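Local coordinates for protein antitoxin of toxin-antitoxin system VAPB (Rickettsia felis, PDB 3ZVK) that neutralises its cognate toxin VapC2, partially inhibiting that toxin's RNase activity, and binds DNA from the probable promoter of the toxin-antitoxin pair, at residues K3-M8 / A14-K19. Sequence-based numbering, arbitrary orientation.
Sequences KAKIFM and AVRLPK. With nucleotides of chain J.
Phe7 and Ala14 form a hydrogen-bonded antiparallel pair in which both backbone groups of each residue are used: Phe7 N donates to Ala14 O at 2.8 Å, and Ala14 N returns a bond to Phe7 O at 2.7 Å. One step on, Ile6 and Val15 form the non-hydrogen-bonded pair, and Arg16 N then reaches Lys5 O at 2.9 Å, nearly straight with 171° at the hydrogen. Lys5 O also receives the CA-H of Val15, as Ala14 O does that of Ile6.

On the Phe7 and Ala14 face of the sheet the Phe7 ring is sandwiched. The methyl CB of Ala14 lies over one face, 3.9 Å from the ring centroid, a CH-pi contact. Against the opposite face lies the Arg16 guanidinium, its plane only 13° from the ring's; the cation-pi contact is off-centre, with NH2 nearest, 3.6 Å from Phe7 CG. Arg16 starts out extended and bends at chi3 (-79°), which turns the guanidinium over the ring, while C6 of DT19 of DNA chain J lies over its other face, offset toward the rim. All three guanidinium nitrogens of Arg16 are hydrogen-bonded: NH1 to OP2 of DT19 of chain J at 2.9 Å, NE to Asn9 OD1 of the second subunit, NH2 elsewhere in the structure. Lys19 N, past the strand, holds OP1 of DA18 of chain J at 2.8 Å, and Lys19 NZ salt-bridges a DNA phosphate.

Ile6 CG1 meets Val15 CG2 at 3.9 Å, and Ala4 CB packs on Val15 CG1. Through their backbone bonds strands 3-9 and 12-17 make a beta hairpin of this AbrB/MazE-family antitoxin, and antiparallel pairing with a strand of the second VapB2 subunit carries its sheet across the interface.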
loop_
_atom_site.group_PDB
_atom_site.type_symbol
_atom_site.label_atom_id
_atom_site.label_comp_id
_atom_site.label_asym_id
_atom_site.label_seq_id
_atom_site.Cartn_x
_atom_site.Cartn_y
_atom_site.Cartn_z
ATOM N N LYS F 3 -24.659 0.209 -3.547
ATOM C CA LYS F 3 -25.211 -0.856 -4.383
ATOM C C LYS F 3 -24.133 -1.640 -5.130
ATOM O O LYS F 3 -23.125 -1.091 -5.596
ATOM C CB LYS F 3 -26.194 -0.292 -5.437
ATOM C CG LYS F 3 -27.365 0.495 -4.897
ATOM C CD LYS F 3 -28.222 1.063 -6.040
ATOM C CE LYS F 3 -28.575 2.547 -5.941
ATOM N NZ LYS F 3 -29.263 2.916 -4.663
ATOM N N ALA F 4 -24.413 -2.924 -5.330
ATOM C CA ALA F 4 -23.571 -3.829 -6.075
ATOM C C ALA F 4 -24.477 -4.699 -6.926
ATOM O O ALA F 4 -25.532 -5.141 -6.451
ATOM C CB ALA F 4 -22.758 -4.687 -5.133
ATOM N N LYS F 5 -24.058 -4.939 -8.184
ATOM C CA LYS F 5 -24.808 -5.748 -9.130
ATOM C C LYS F 5 -24.519 -7.239 -9.004
ATOM O O LYS F 5 -23.391 -7.649 -8.705
ATOM C CB LYS F 5 -24.625 -5.255 -10.566
ATOM C CG LYS F 5 -25.355 -3.944 -10.824
ATOM C CD LYS F 5 -25.278 -3.524 -12.297
ATOM C CE LYS F 5 -25.470 -2.042 -12.565
ATOM N NZ LYS F 5 -26.695 -1.470 -11.949
ATOM N N ILE F 6 -25.568 -8.042 -9.201
ATOM C CA ILE F 6 -25.516 -9.500 -9.230
ATOM C C ILE F 6 -25.418 -9.908 -10.711
ATOM O O ILE F 6 -26.136 -9.361 -11.553
ATOM C CB ILE F 6 -26.718 -10.137 -8.487
ATOM C CG1 ILE F 6 -26.502 -10.047 -6.973
ATOM C CG2 ILE F 6 -26.920 -11.600 -8.887
ATOM C CD1 ILE F 6 -27.667 -9.674 -6.261
ATOM N N PHE F 7 -24.467 -10.800 -11.033
ATOM C CA PHE F 7 -24.259 -11.280 -12.399
ATOM C C PHE F 7 -23.892 -12.757 -12.359
ATOM O O PHE F 7 -23.703 -13.312 -11.283
ATOM C CB PHE F 7 -23.191 -10.419 -13.130
ATOM C CG PHE F 7 -21.791 -10.559 -12.588
ATOM C CD1 PHE F 7 -21.391 -9.856 -11.454
ATOM C CD2 PHE F 7 -20.879 -11.421 -13.192
ATOM C CE1 PHE F 7 -20.109 -10.016 -10.929
ATOM C CE2 PHE F 7 -19.594 -11.577 -12.669
ATOM C CZ PHE F 7 -19.218 -10.872 -11.543
ATOM N N MET F 8 -23.816 -13.403 -13.516
ATOM C CA MET F 8 -23.467 -14.822 -13.614
ATOM C C MET F 8 -22.027 -14.989 -14.070
ATOM O O MET F 8 -21.552 -14.282 -14.977
ATOM C CB MET F 8 -24.402 -15.576 -14.576
ATOM C CG MET F 8 -25.862 -15.623 -14.120
ATOM S SD MET F 8 -26.131 -16.381 -12.490
ATOM C CE MET F 8 -27.936 -16.255 -12.360
ATOM N N ALA F 14 -22.731 -14.214 -8.898
ATOM C CA ALA F 14 -21.644 -13.410 -8.321
ATOM C C ALA F 14 -22.098 -11.992 -8.052
ATOM O O ALA F 14 -23.057 -11.532 -8.673
ATOM C CB ALA F 14 -20.411 -13.432 -9.230
ATOM N N VAL F 15 -21.421 -11.308 -7.110
ATOM C CA VAL F 15 -21.690 -9.900 -6.747
ATOM C C VAL F 15 -20.464 -9.063 -7.136
ATOM O O VAL F 15 -19.355 -9.398 -6.744
ATOM C CB VAL F 15 -22.076 -9.735 -5.250
ATOM C CG1 VAL F 15 -22.334 -8.284 -4.888
ATOM C CG2 VAL F 15 -23.288 -10.572 -4.904
ATOM N N ARG F 16 -20.653 -8.020 -7.945
ATOM C CA ARG F 16 -19.548 -7.162 -8.369
ATOM C C ARG F 16 -19.324 -6.128 -7.277
ATOM O O ARG F 16 -20.217 -5.326 -7.015
ATOM C CB ARG F 16 -19.865 -6.495 -9.707
ATOM C CG ARG F 16 -18.621 -6.168 -10.498
ATOM C CD ARG F 16 -18.945 -5.446 -11.796
ATOM N NE ARG F 16 -19.395 -6.381 -12.822
ATOM C CZ ARG F 16 -20.647 -6.491 -13.251
ATOM N NH1 ARG F 16 -21.587 -5.670 -12.800
ATOM N NH2 ARG F 16 -20.968 -7.410 -14.150
ATOM N N LEU F 17 -18.173 -6.190 -6.597
ATOM C CA LEU F 17 -17.889 -5.296 -5.491
ATOM C C LEU F 17 -17.469 -3.898 -5.918
ATOM O O LEU F 17 -16.521 -3.776 -6.706
ATOM C CB LEU F 17 -16.777 -5.868 -4.579
ATOM C CG LEU F 17 -16.972 -7.252 -3.960
ATOM C CD1 LEU F 17 -15.704 -7.674 -3.254
ATOM C CD2 LEU F 17 -18.130 -7.278 -2.972
ATOM N N PRO F 18 -18.050 -2.828 -5.302
ATOM C CA PRO F 18 -17.539 -1.465 -5.571
ATOM C C PRO F 18 -16.083 -1.371 -5.069
ATOM O O PRO F 18 -15.733 -2.084 -4.119
ATOM C CB PRO F 18 -18.485 -0.565 -4.767
ATOM C CG PRO F 18 -19.727 -1.434 -4.508
ATOM C CD PRO F 18 -19.163 -2.805 -4.323
ATOM N N LYS F 19 -15.222 -0.534 -5.736
ATOM C CA LYS F 19 -13.807 -0.332 -5.401
ATOM C C LYS F 19 -13.518 -0.107 -3.915
ATOM O O LYS F 19 -12.578 -0.704 -3.384
ATOM C CB LYS F 19 -13.121 0.709 -6.311
ATOM C CG LYS F 19 -13.641 2.139 -6.261
ATOM C CD LYS F 19 -13.001 2.973 -7.350
ATOM C CE LYS F 19 -13.460 4.406 -7.292
ATOM N NZ LYS F 19 -12.484 5.247 -6.558
ATOM P P DT J 19 -21.527 -1.872 -12.323
ATOM O OP1 DT J 19 -22.631 -0.986 -11.904
ATOM O OP2 DT J 19 -21.263 -3.106 -11.530
ATOM O "O5'" DT J 19 -21.810 -2.271 -13.844
ATOM C "C5'" DT J 19 -22.042 -1.285 -14.858
ATOM C "C4'" DT J 19 -22.214 -1.898 -16.240
ATOM O "O4'" DT J 19 -20.935 -2.266 -16.812
ATOM C "C3'" DT J 19 -23.079 -3.149 -16.295
ATOM O "O3'" DT J 19 -24.107 -2.958 -17.238
ATOM C "C2'" DT J 19 -22.141 -4.282 -16.703
ATOM C "C1'" DT J 19 -21.078 -3.518 -17.470
ATOM N N1 DT J 19 -19.742 -4.156 -17.577
ATOM C C2 DT J 19 -19.190 -4.302 -18.843
ATOM O O2 DT J 19 -19.773 -4.036 -19.895
ATOM N N3 DT J 19 -17.900 -4.802 -18.837
ATOM C C4 DT J 19 -17.121 -5.143 -17.741
ATOM O O4 DT J 19 -16.019 -5.639 -17.936
ATOM C C5 DT J 19 -17.742 -4.952 -16.453
ATOM C C7 DT J 19 -16.998 -5.300 -15.201
ATOM C C6 DT J 19 -19.007 -4.479 -16.433
ATOM P P DA J 18 -15.494 -0.389 -9.538
ATOM O OP1 DA J 18 -16.182 0.107 -8.339
ATOM O OP2 DA J 18 -14.839 -1.721 -9.519
ATOM O "O5'" DA J 18 -16.494 -0.435 -10.759
ATOM C "C5'" DA J 18 -17.369 0.593 -11.167
ATOM C "C4'" DA J 18 -18.119 0.097 -12.400
ATOM O "O4'" DA J 18 -17.174 -0.110 -13.490
ATOM C "C3'" DA J 18 -18.891 -1.218 -12.226
ATOM O "O3'" DA J 18 -20.254 -0.902 -12.324
ATOM C "C2'" DA J 18 -18.356 -2.142 -13.336
ATOM C "C1'" DA J 18 -17.686 -1.155 -14.279
ATOM N N9 DA J 18 -16.597 -1.668 -15.105
ATOM C C8 DA J 18 -15.369 -2.103 -14.675
ATOM N N7 DA J 18 -14.574 -2.476 -15.635
ATOM C C5 DA J 18 -15.314 -2.251 -16.792
ATOM C C6 DA J 18 -14.999 -2.399 -18.174
ATOM N N6 DA J 18 -13.839 -2.896 -18.613
ATOM N N1 DA J 18 -15.954 -2.059 -19.073
ATOM C C2 DA J 18 -17.156 -1.595 -18.635
ATOM N N3 DA J 18 -17.567 -1.398 -17.364
ATOM C C4 DA J 18 -16.586 -1.754 -16.484
ATOM P P DA J 20 -25.429 -3.859 -17.212
ATOM O OP1 DA J 20 -26.553 -2.993 -17.623
ATOM O OP2 DA J 20 -25.516 -4.575 -15.910
ATOM O "O5'" DA J 20 -25.143 -4.938 -18.349
ATOM C "C5'" DA J 20 -24.739 -4.644 -19.663
ATOM C "C4'" DA J 20 -24.018 -5.846 -20.242
ATOM O "O4'" DA J 20 -22.652 -5.950 -19.756
ATOM C "C3'" DA J 20 -24.659 -7.192 -19.936
ATOM O "O3'" DA J 20 -25.047 -7.799 -21.142
ATOM C "C2'" DA J 20 -23.541 -7.974 -19.245
ATOM C "C1'" DA J 20 -22.303 -7.311 -19.824
ATOM N N9 DA J 20 -21.057 -7.591 -19.111
ATOM C C8 DA J 20 -20.908 -7.731 -17.757
ATOM N N7 DA J 20 -19.678 -8.002 -17.383
ATOM C C5 DA J 20 -18.974 -8.073 -18.565
ATOM C C6 DA J 20 -17.619 -8.350 -18.835
ATOM N N6 DA J 20 -16.740 -8.598 -17.855
ATOM N N1 DA J 20 -17.202 -8.341 -20.130
ATOM C C2 DA J 20 -18.105 -8.105 -21.097
ATOM N N3 DA J 20 -19.416 -7.846 -20.954
ATOM C C4 DA J 20 -19.801 -7.832 -19.650
#